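Long-range contacts in hypothetic aldehyde deformylating oxygenase (Sulfolobus tokodaii, PDB 5V4T), which probably acts as a ferritin-like, iron-dependent oxidoreductase and has aldehyde deformylating oxygenase activity: residues D2-T8 against Y129-F134; I16-S20 against F68-P72; Y24-I28 against L73-L78. All blocks are in the same frame, centred on the assembly; numbering follows the deposited sequence.

Near the N terminus, loop 2-8 meets 129-134 in contact 1. This closes the longest of the three loops, and contacts 2 and 3 both fall within it. Next, segment 16-20 of helix 10-23 packs on 68-72 in contact 2, closing a loop of 47 residues that holds helices 34-46 and 49-67. Segment 24-28 then meets 73-78 in contact 3, closing one of 44. Contacts 2 and 3 cross along the chain. They hold the connection between helices 49-67 and 80-93 against helix 10-23 and its following loop. Contact 1 ties the N terminus to the junction of helices 98-128 and 132-155. Trp5 and Phe134 join contacts 1 and 2, and Lys17 joins contact 2 to Thr75 of contact 3.

Contact 1: D2-T8 against Y129-F134; sequences DKNWFST and YNLLKF
The carboxylate of Asp2 accepts two backbone N-H groups, of Lys133 and Phe134, in the first turn of helix 132-155, just after Leu131 at the N-cap. Asp2 OD1 accepts from Lys133 N at 2.8 Å, and Asp2 OD2 from Phe134 N at 3.0 Å. Each oxygen uses its syn lone pair, and both bonds are fairly straight (N-H...O 156°). This fixes the rotation of the carboxylate. OD2 also bonds Tyr67 OH from helix 49-67. The helix start would be expected to stabilise the negative charge.

A second polar link meets the Schellman motif that ends helix 98-128, with Asn130 as its C-prime residue. Asn4 ND2 bonds Asn130 O at 3.0 Å. Asn130 O lies in the amide plane of Asn4, but ND2 stands well above the carbonyl plane of Asn130.

The apolar contact is Leu131 CD1 at the edge of the Trp5 ring, 3.9 Å from Trp5 CE3. Leu131 CD2 is a methyl beside the Thr8 hydroxyl oxygen. Thr8 CG2 approaches the Tyr129 ring obliquely, 4.1 Å from Tyr129 CD1.

Waters join the segments too. One accepts from Leu132 N and lies 2.9 Å from Asn4 OD1. Another lies 2.8 Å from Thr8 OG1 and donates to Tyr129 O.

Contact 2: I16-S20 against F68-P72; sequences IKYLS and FKEDP
Lys17 of helix 10-23 meets Asp71 and Pro72 in the loop after helix 49-67, and has the largest share of this contact. Its chain is extended as far as CD and then bends at chi3 (72°), which brings NZ round to Asp71 and Pro72. Lys17 NZ forms a salt bridge with Asp71 OD1 at 2.8 Å. The ammonium group comes from above the carboxylate plane, 54° out of it. Lys17 NZ also bonds Pro72 O at 2.9 Å, again from above the carbonyl plane. Thr75 OG1, in the continuing loop, is a further partner. The lysine is buried, and these oxygens satisfy its polar end.

Phe68 has the next largest share. Its ring meets three residues of the helix. Ile16 CG2 lies at the ring edge, 4.1 Å from Phe68 CZ. Lys17 CG comes obliquely to within 3.9 Å of Phe68 CE1. Ser20 OG is 3.5 Å from Phe68 CE2, also at an oblique approach. Ser20 OG bonds Ile16 O at 2.7 Å. Ile16 O thus accepts from both Ser20 N and Ser20 OG, which reach it from opposite faces of its plane.

Asp71 closes a type I beta turn that starts at Phe68. Its CG stands anti to the backbone N (chi1 -165°), and the Asp71 and Lys17 side chains cross at about a right angle. Its other oxygen, OD2, bonds Trp5 NE1 of the N-terminal loop. The contact lies away from the iron site. A type I turn in the connection after helix 49-67 packs on helix 10-23, within the helical bundle of a ferritin-like fold.

Contact 3: Y24-I28 against L73-L78; sequences YPASI and LTTVRL
The Tyr24 ring meets Leu73 at its edge. Leu73 CD1 lies near the ring plane, 3.9 Å from Tyr24 CD2, and the two side chains meet at a slant. Tyr24 also touches Phe64 and Asn65 of helix 49-67. The Pro25 ring turns its CB to Leu78, with CD2 of that leucine 3.7 Å away, while Tyr82 of helix 80-93 is another neighbour of Pro25.

Ala26 points at the other loop. Its CB rests beside Leu73 CB, and Ala26 CB lies 3.8 Å from Thr74 CG2. Ile28 extends CD1 to Leu78 CB, so Leu78 packs against Pro25 and Ile28 together.

Pro25 is the centre of an inverse gamma turn, in which Ala26 N bonds Tyr24 O. The turn belongs to the connection between helices 10-23 and 34-46 of the ferritin-like bundle. It packs on the connection between helices 49-67 and 80-93. The Pro25 side chain is about 12 Å from the bound iron and about 10 Å from the side chain of its ligand Glu57.

The direct polar link is made by Ser27. Its OG lies between the backbone N and the carbonyl carbon (chi1 67°), and from there Ser27 OG donates to Val76 O at 2.8 Å. The hydroxyl is tilted 22° from the carbonyl plane. Ser27 CB also packs beside Thr74 O.

Two waters extend this link. One accepts from Ser27 N and donates to Leu73 O and Val76 O. The other donates to Ser27 OG at 2.8 Å and accepts from Leu78 N at 3.0 Å.

Contact 1: D2-T8 against Y129-F134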
loop_
_atom_site.group_PDB
_atom_site.type_symbol
_atom_site.label_atom_id
_atom_site.label_comp_id
_atom_site.label_asym_id
_atom_site.label_seq_id
_atom_site.Cartn_x
_atom_site.Cartn_y
_atom_site.Cartn_z
ATOM N N ASP A 2 -13.535 -11.167 -12.496
ATOM C CA ASP A 2 -13.557 -11.279 -13.910
ATOM C C ASP A 2 -13.934 -12.717 -14.244
ATOM O O ASP A 2 -13.433 -13.651 -13.627
ATOM C CB ASP A 2 -12.220 -10.939 -14.527
ATOM C CG ASP A 2 -11.956 -9.407 -14.475
ATOM O OD1 ASP A 2 -12.686 -8.712 -15.210
ATOM O OD2 ASP A 2 -11.079 -8.942 -13.686
ATOM N N LYS A 3 -14.687 -12.848 -15.310
ATOM C CA LYS A 3 -15.136 -14.213 -15.690
ATOM C C LYS A 3 -13.992 -15.135 -16.124
ATOM O O LYS A 3 -14.140 -16.371 -16.029
ATOM C CB LYS A 3 -16.223 -14.144 -16.782
ATOM C CG LYS A 3 -15.863 -13.311 -18.013
ATOM C CD LYS A 3 -17.111 -12.640 -18.601
ATOM C CE LYS A 3 -16.816 -11.313 -19.300
ATOM N NZ LYS A 3 -15.861 -11.491 -20.426
ATOM N N ASN A 4 -12.863 -14.575 -16.599
ATOM C CA ASN A 4 -11.681 -15.368 -16.887
ATOM C C ASN A 4 -10.675 -15.549 -15.769
ATOM O O ASN A 4 -9.580 -15.984 -16.029
ATOM C CB ASN A 4 -10.971 -14.869 -18.145
ATOM C CG ASN A 4 -10.578 -13.391 -18.052
ATOM O OD1 ASN A 4 -11.213 -12.602 -17.340
ATOM N ND2 ASN A 4 -9.522 -13.040 -18.755
ATOM N N TRP A 5 -11.037 -15.241 -14.545
ATOM C CA TRP A 5 -10.153 -15.421 -13.448
ATOM C C TRP A 5 -9.642 -16.882 -13.325
ATOM O O TRP A 5 -8.433 -17.130 -13.282
ATOM C CB TRP A 5 -10.844 -15.000 -12.176
ATOM C CG TRP A 5 -10.070 -15.310 -10.887
ATOM C CD1 TRP A 5 -10.299 -16.329 -10.009
ATOM C CD2 TRP A 5 -8.900 -14.626 -10.383
ATOM N NE1 TRP A 5 -9.414 -16.284 -8.946
ATOM C CE2 TRP A 5 -8.507 -15.267 -9.187
ATOM C CE3 TRP A 5 -8.166 -13.505 -10.822
ATOM C CZ2 TRP A 5 -7.454 -14.818 -8.417
ATOM C CZ3 TRP A 5 -7.104 -13.106 -10.086
ATOM C CH2 TRP A 5 -6.733 -13.742 -8.893
ATOM N N PHE A 6 -10.572 -17.858 -13.335
ATOM C CA PHE A 6 -10.136 -19.214 -13.082
ATOM C C PHE A 6 -9.418 -19.842 -14.246
ATOM O O PHE A 6 -8.698 -20.845 -14.056
ATOM C CB PHE A 6 -11.299 -20.099 -12.529
ATOM C CG PHE A 6 -11.591 -19.842 -11.106
ATOM C CD1 PHE A 6 -10.633 -20.097 -10.155
ATOM C CD2 PHE A 6 -12.751 -19.265 -10.712
ATOM C CE1 PHE A 6 -10.885 -19.817 -8.831
ATOM C CE2 PHE A 6 -13.000 -18.967 -9.396
ATOM C CZ PHE A 6 -12.069 -19.267 -8.457
ATOM N N SER A 7 -9.515 -19.258 -15.435
ATOM C CA SER A 7 -8.689 -19.719 -16.515
ATOM C C SER A 7 -7.292 -19.107 -16.521
ATOM O O SER A 7 -6.439 -19.477 -17.293
ATOM C CB SER A 7 -9.425 -19.519 -17.835
ATOM O OG SER A 7 -9.811 -18.225 -18.023
ATOM N N THR A 8 -7.035 -18.172 -15.630
ATOM C CA THR A 8 -5.679 -17.715 -15.373
ATOM C C THR A 8 -4.851 -18.815 -14.667
ATOM O O THR A 8 -5.361 -19.491 -13.768
ATOM C CB THR A 8 -5.783 -16.405 -14.554
ATOM O OG1 THR A 8 -6.683 -15.508 -15.234
ATOM C CG2 THR A 8 -4.420 -15.741 -14.301
ATOM N N TYR A 129 -2.900 -10.697 -18.377
ATOM C CA TYR A 129 -3.837 -11.814 -18.308
ATOM C C TYR A 129 -5.271 -11.417 -18.616
ATOM O O TYR A 129 -6.206 -12.182 -18.388
ATOM C CB TYR A 129 -3.671 -12.613 -16.978
ATOM C CG TYR A 129 -2.358 -13.326 -16.954
ATOM C CD1 TYR A 129 -2.208 -14.582 -17.591
ATOM C CD2 TYR A 129 -1.231 -12.727 -16.426
ATOM C CE1 TYR A 129 -1.010 -15.197 -17.593
ATOM C CE2 TYR A 129 0.005 -13.343 -16.480
ATOM C CZ TYR A 129 0.108 -14.578 -17.089
ATOM O OH TYR A 129 1.311 -15.234 -17.143
ATOM N N ASN A 130 -5.468 -10.227 -19.166
ATOM C CA ASN A 130 -6.781 -9.794 -19.577
ATOM C C ASN A 130 -7.870 -9.843 -18.523
ATOM O O ASN A 130 -9.034 -10.103 -18.846
ATOM C CB ASN A 130 -7.192 -10.595 -20.834
ATOM C CG ASN A 130 -6.141 -10.500 -21.910
ATOM O OD1 ASN A 130 -5.570 -11.503 -22.330
ATOM N ND2 ASN A 130 -5.799 -9.296 -22.275
ATOM N N LEU A 131 -7.505 -9.499 -17.274
ATOM C CA LEU A 131 -8.445 -9.391 -16.184
ATOM C C LEU A 131 -8.982 -7.953 -16.148
ATOM O O LEU A 131 -8.455 -7.100 -15.459
ATOM C CB LEU A 131 -7.825 -9.744 -14.850
ATOM C CG LEU A 131 -7.277 -11.199 -14.791
ATOM C CD1 LEU A 131 -6.399 -11.446 -13.621
ATOM C CD2 LEU A 131 -8.493 -12.157 -14.794
ATOM N N LEU A 132 -9.991 -7.681 -16.938
ATOM C CA LEU A 132 -10.301 -6.303 -17.278
ATOM C C LEU A 132 -10.869 -5.479 -16.148
ATOM O O LEU A 132 -10.437 -4.340 -15.967
ATOM C CB LEU A 132 -11.269 -6.210 -18.453
ATOM C CG LEU A 132 -10.768 -6.858 -19.717
ATOM C CD1 LEU A 132 -11.742 -6.611 -20.864
ATOM C CD2 LEU A 132 -9.377 -6.365 -20.120
ATOM N N LYS A 133 -11.827 -6.016 -15.386
ATOM C CA LYS A 133 -12.385 -5.280 -14.268
ATOM C C LYS A 133 -11.343 -5.103 -13.189
ATOM O O LYS A 133 -11.275 -4.050 -12.577
ATOM C CB LYS A 133 -13.616 -6.008 -13.718
ATOM C CG LYS A 133 -14.736 -6.016 -14.732
ATOM C CD LYS A 133 -15.891 -6.832 -14.158
ATOM C CE LYS A 133 -16.894 -7.147 -15.221
ATOM N NZ LYS A 133 -17.946 -8.010 -14.599
ATOM N N PHE A 134 -10.536 -6.120 -12.939
ATOM C CA PHE A 134 -9.491 -5.997 -11.939
ATOM C C PHE A 134 -8.538 -4.874 -12.344
ATOM O O PHE A 134 -8.166 -4.019 -11.527
ATOM C CB PHE A 134 -8.736 -7.304 -11.734
ATOM C CG PHE A 134 -7.835 -7.288 -10.529
ATOM C CD1 PHE A 134 -8.325 -7.431 -9.244
ATOM C CD2 PHE A 134 -6.501 -7.054 -10.695
ATOM C CE1 PHE A 134 -7.485 -7.440 -8.151
ATOM C CE2 PHE A 134 -5.658 -7.046 -9.622
ATOM C CZ PHE A 134 -6.139 -7.279 -8.348
HETATM O O HOH W 1 -16.564 -10.495 -16.208
HETATM O O HOH W 2 -11.954 -9.918 -18.234
HETATM O O HOH W 3 -6.392 -14.926 -17.920
#

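Contact 2: I16-S20 against F68-P72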
loop_
_atom_site.group_PDB
_atom_site.type_symbol
_atom_site.label_atom_id
_atom_site.label_comp_id
_atom_site.label_asym_id
_atom_site.label_seq_id
_atom_site.Cartn_x
_atom_site.Cartn_y
_atom_site.Cartn_z
ATOM N N ILE A 16 -1.274 -12.718 -7.524
ATOM C CA ILE A 16 -2.212 -11.608 -7.475
ATOM C C ILE A 16 -2.917 -11.536 -6.139
ATOM O O ILE A 16 -3.096 -10.466 -5.544
ATOM C CB ILE A 16 -3.242 -11.691 -8.643
ATOM C CG1 ILE A 16 -2.514 -11.510 -9.987
ATOM C CG2 ILE A 16 -4.436 -10.760 -8.398
ATOM C CD1 ILE A 16 -3.381 -11.631 -11.204
ATOM N N LYS A 17 -3.366 -12.692 -5.635
ATOM C CA LYS A 17 -3.975 -12.701 -4.347
ATOM C C LYS A 17 -3.016 -12.291 -3.265
ATOM O O LYS A 17 -3.409 -11.633 -2.305
ATOM C CB LYS A 17 -4.528 -14.098 -4.005
ATOM C CG LYS A 17 -5.794 -14.420 -4.754
ATOM C CD LYS A 17 -6.285 -15.808 -4.330
ATOM C CE LYS A 17 -6.854 -15.775 -2.927
ATOM N NZ LYS A 17 -7.343 -17.141 -2.528
ATOM N N TYR A 18 -1.762 -12.703 -3.375
ATOM C CA TYR A 18 -0.783 -12.373 -2.325
ATOM C C TYR A 18 -0.549 -10.871 -2.218
ATOM O O TYR A 18 -0.635 -10.278 -1.123
ATOM C CB TYR A 18 0.510 -13.041 -2.591
ATOM C CG TYR A 18 1.629 -12.702 -1.633
ATOM C CD1 TYR A 18 1.628 -13.209 -0.324
ATOM C CD2 TYR A 18 2.637 -11.813 -1.986
ATOM C CE1 TYR A 18 2.660 -12.913 0.535
ATOM C CE2 TYR A 18 3.686 -11.524 -1.108
ATOM C CZ TYR A 18 3.655 -12.084 0.171
ATOM O OH TYR A 18 4.655 -11.784 1.092
ATOM N N LEU A 19 -0.395 -10.277 -3.383
ATOM C CA LEU A 19 -0.209 -8.826 -3.432
ATOM C C LEU A 19 -1.470 -8.083 -3.040
ATOM O O LEU A 19 -1.424 -7.088 -2.348
ATOM C CB LEU A 19 0.285 -8.363 -4.798
ATOM C CG LEU A 19 1.715 -8.749 -5.082
ATOM C CD1 LEU A 19 1.961 -8.532 -6.558
ATOM C CD2 LEU A 19 2.714 -7.986 -4.197
ATOM N N SER A 20 -2.638 -8.536 -3.488
ATOM C CA SER A 20 -3.889 -7.918 -3.129
ATOM C C SER A 20 -4.107 -7.927 -1.611
ATOM O O SER A 20 -4.651 -6.967 -1.050
ATOM C CB SER A 20 -5.076 -8.574 -3.821
ATOM O OG SER A 20 -4.935 -8.456 -5.217
ATOM N N PHE A 68 -12.820 -10.443 -4.623
ATOM C CA PHE A 68 -12.368 -11.757 -4.154
ATOM C C PHE A 68 -13.429 -12.506 -3.321
ATOM O O PHE A 68 -13.091 -13.503 -2.675
ATOM C CB PHE A 68 -11.061 -11.646 -3.417
ATOM C CG PHE A 68 -9.913 -11.303 -4.338
ATOM C CD1 PHE A 68 -9.451 -12.199 -5.274
ATOM C CD2 PHE A 68 -9.332 -10.043 -4.297
ATOM C CE1 PHE A 68 -8.395 -11.896 -6.126
ATOM C CE2 PHE A 68 -8.245 -9.736 -5.147
ATOM C CZ PHE A 68 -7.761 -10.646 -6.024
ATOM N N LYS A 69 -14.666 -12.048 -3.393
ATOM C CA LYS A 69 -15.808 -12.840 -2.801
ATOM C C LYS A 69 -15.647 -14.346 -3.072
ATOM O O LYS A 69 -15.829 -15.168 -2.187
ATOM C CB LYS A 69 -17.146 -12.405 -3.434
ATOM C CG LYS A 69 -17.747 -11.106 -2.934
ATOM C CD LYS A 69 -17.693 -11.039 -1.424
ATOM C CE LYS A 69 -18.544 -9.931 -0.853
ATOM N NZ LYS A 69 -18.138 -9.799 0.560
ATOM N N GLU A 70 -15.334 -14.670 -4.328
ATOM C CA GLU A 70 -15.256 -16.051 -4.854
ATOM C C GLU A 70 -13.877 -16.692 -4.882
ATOM O O GLU A 70 -13.645 -17.786 -5.462
ATOM C CB GLU A 70 -15.965 -16.092 -6.203
ATOM C CG GLU A 70 -17.425 -15.658 -6.025
ATOM C CD GLU A 70 -18.269 -15.730 -7.283
ATOM O OE1 GLU A 70 -17.707 -15.853 -8.386
ATOM O OE2 GLU A 70 -19.522 -15.670 -7.172
ATOM N N ASP A 71 -12.929 -16.022 -4.254
ATOM C CA ASP A 71 -11.601 -16.571 -4.094
ATOM C C ASP A 71 -10.981 -15.767 -2.961
ATOM O O ASP A 71 -10.065 -14.981 -3.154
ATOM C CB ASP A 71 -10.822 -16.531 -5.386
ATOM C CG ASP A 71 -9.580 -17.412 -5.386
ATOM O OD1 ASP A 71 -9.227 -18.015 -4.336
ATOM O OD2 ASP A 71 -8.955 -17.525 -6.457
ATOM N N PRO A 72 -11.457 -15.992 -1.730
ATOM C CA PRO A 72 -11.131 -15.018 -0.693
ATOM C C PRO A 72 -9.683 -14.946 -0.249
ATOM O O PRO A 72 -8.904 -15.884 -0.383
ATOM C CB PRO A 72 -12.061 -15.404 0.478
ATOM C CG PRO A 72 -13.115 -16.294 -0.118
ATOM C CD PRO A 72 -12.511 -16.945 -1.313
#

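Contact 3: Y24-I28 against L73-L78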
loop_
_atom_site.group_PDB
_atom_site.type_symbol
_atom_site.label_atom_id
_atom_site.label_comp_id
_atom_site.label_asym_id
_atom_site.label_seq_id
_atom_site.Cartn_x
_atom_site.Cartn_y
_atom_site.Cartn_z
ATOM N N TYR A 24 -5.557 -5.406 1.270
ATOM C CA TYR A 24 -6.751 -5.858 1.988
ATOM C C TYR A 24 -6.408 -7.130 2.778
ATOM O O TYR A 24 -6.713 -8.249 2.344
ATOM C CB TYR A 24 -7.890 -6.085 0.972
ATOM C CG TYR A 24 -9.198 -6.454 1.640
ATOM C CD1 TYR A 24 -9.843 -5.540 2.469
ATOM C CD2 TYR A 24 -9.752 -7.703 1.480
ATOM C CE1 TYR A 24 -11.025 -5.867 3.110
ATOM C CE2 TYR A 24 -10.942 -8.052 2.138
ATOM C CZ TYR A 24 -11.566 -7.127 2.931
ATOM O OH TYR A 24 -12.751 -7.433 3.577
ATOM N N PRO A 25 -5.739 -6.973 3.947
ATOM C CA PRO A 25 -5.154 -8.106 4.669
ATOM C C PRO A 25 -6.189 -8.903 5.463
ATOM O O PRO A 25 -6.220 -8.855 6.710
ATOM C CB PRO A 25 -4.123 -7.432 5.584
ATOM C CG PRO A 25 -4.706 -6.065 5.853
ATOM C CD PRO A 25 -5.282 -5.678 4.511
ATOM N N ALA A 26 -7.063 -9.569 4.729
ATOM C CA ALA A 26 -8.239 -10.182 5.282
ATOM C C ALA A 26 -7.910 -11.186 6.374
ATOM O O ALA A 26 -8.669 -11.266 7.306
ATOM C CB ALA A 26 -9.053 -10.867 4.180
ATOM N N SER A 27 -6.803 -11.928 6.268
ATOM C CA SER A 27 -6.432 -12.934 7.279
ATOM C C SER A 27 -6.144 -12.316 8.653
ATOM O O SER A 27 -6.237 -12.998 9.679
ATOM C CB SER A 27 -5.204 -13.735 6.839
ATOM O OG SER A 27 -4.024 -12.909 6.800
ATOM N N ILE A 28 -5.778 -11.046 8.701
ATOM C CA ILE A 28 -5.409 -10.443 9.980
ATOM C C ILE A 28 -5.865 -9.013 10.236
ATOM O O ILE A 28 -5.343 -8.365 11.148
ATOM C CB ILE A 28 -3.896 -10.489 10.208
ATOM C CG1 ILE A 28 -3.167 -9.847 9.030
ATOM C CG2 ILE A 28 -3.426 -11.917 10.478
ATOM C CD1 ILE A 28 -1.739 -9.508 9.364
ATOM N N LEU A 73 -9.314 -13.760 0.244
ATOM C CA LEU A 73 -7.969 -13.447 0.630
ATOM C C LEU A 73 -7.627 -13.875 2.055
ATOM O O LEU A 73 -6.531 -13.643 2.541
ATOM C CB LEU A 73 -7.724 -11.927 0.479
ATOM C CG LEU A 73 -7.888 -11.343 -0.947
ATOM C CD1 LEU A 73 -7.521 -9.852 -0.955
ATOM C CD2 LEU A 73 -7.041 -12.075 -1.958
ATOM N N THR A 74 -8.596 -14.455 2.727
ATOM C CA THR A 74 -8.359 -15.010 4.079
ATOM C C THR A 74 -7.345 -16.145 4.050
ATOM O O THR A 74 -6.711 -16.427 5.030
ATOM C CB THR A 74 -9.695 -15.447 4.670
ATOM O OG1 THR A 74 -10.432 -16.198 3.697
ATOM C CG2 THR A 74 -10.488 -14.235 5.038
ATOM N N THR A 75 -7.128 -16.744 2.891
ATOM C CA THR A 75 -6.115 -17.797 2.750
ATOM C C THR A 75 -4.670 -17.239 2.784
ATOM O O THR A 75 -3.700 -18.004 2.822
ATOM C CB THR A 75 -6.313 -18.627 1.453
ATOM O OG1 THR A 75 -5.849 -17.908 0.287
ATOM C CG2 THR A 75 -7.773 -19.021 1.276
ATOM N N VAL A 76 -4.499 -15.919 2.756
ATOM C CA VAL A 76 -3.182 -15.387 2.555
ATOM C C VAL A 76 -2.564 -14.913 3.836
ATOM O O VAL A 76 -3.092 -13.984 4.435
ATOM C CB VAL A 76 -3.193 -14.149 1.587
ATOM C CG1 VAL A 76 -1.790 -13.654 1.328
ATOM C CG2 VAL A 76 -3.862 -14.506 0.265
ATOM N N ARG A 77 -1.377 -15.439 4.127
ATOM C CA ARG A 77 -0.580 -15.005 5.282
ATOM C C ARG A 77 0.294 -13.810 4.870
ATOM O O ARG A 77 1.064 -13.907 3.922
ATOM C CB ARG A 77 0.303 -16.148 5.807
ATOM C CG ARG A 77 1.242 -15.790 6.951
ATOM C CD ARG A 77 1.879 -17.049 7.557
ATOM N NE ARG A 77 0.849 -17.988 8.034
ATOM C CZ ARG A 77 0.330 -18.023 9.266
ATOM N NH1 ARG A 77 0.742 -17.190 10.215
ATOM N NH2 ARG A 77 -0.611 -18.921 9.554
ATOM N N LEU A 78 0.178 -12.719 5.615
ATOM C CA LEU A 78 1.040 -11.539 5.425
ATOM C C LEU A 78 2.390 -11.744 6.050
ATOM O O LEU A 78 2.495 -12.351 7.129
ATOM C CB LEU A 78 0.387 -10.296 6.001
ATOM C CG LEU A 78 -0.767 -9.614 5.229
ATOM C CD1 LEU A 78 -0.311 -9.202 3.824
ATOM C CD2 LEU A 78 -2.028 -10.456 5.148
HETATM O O HOH W 4 -5.051 -11.817 3.978
HETATM O O HOH W 5 -1.511 -13.009 8.020
#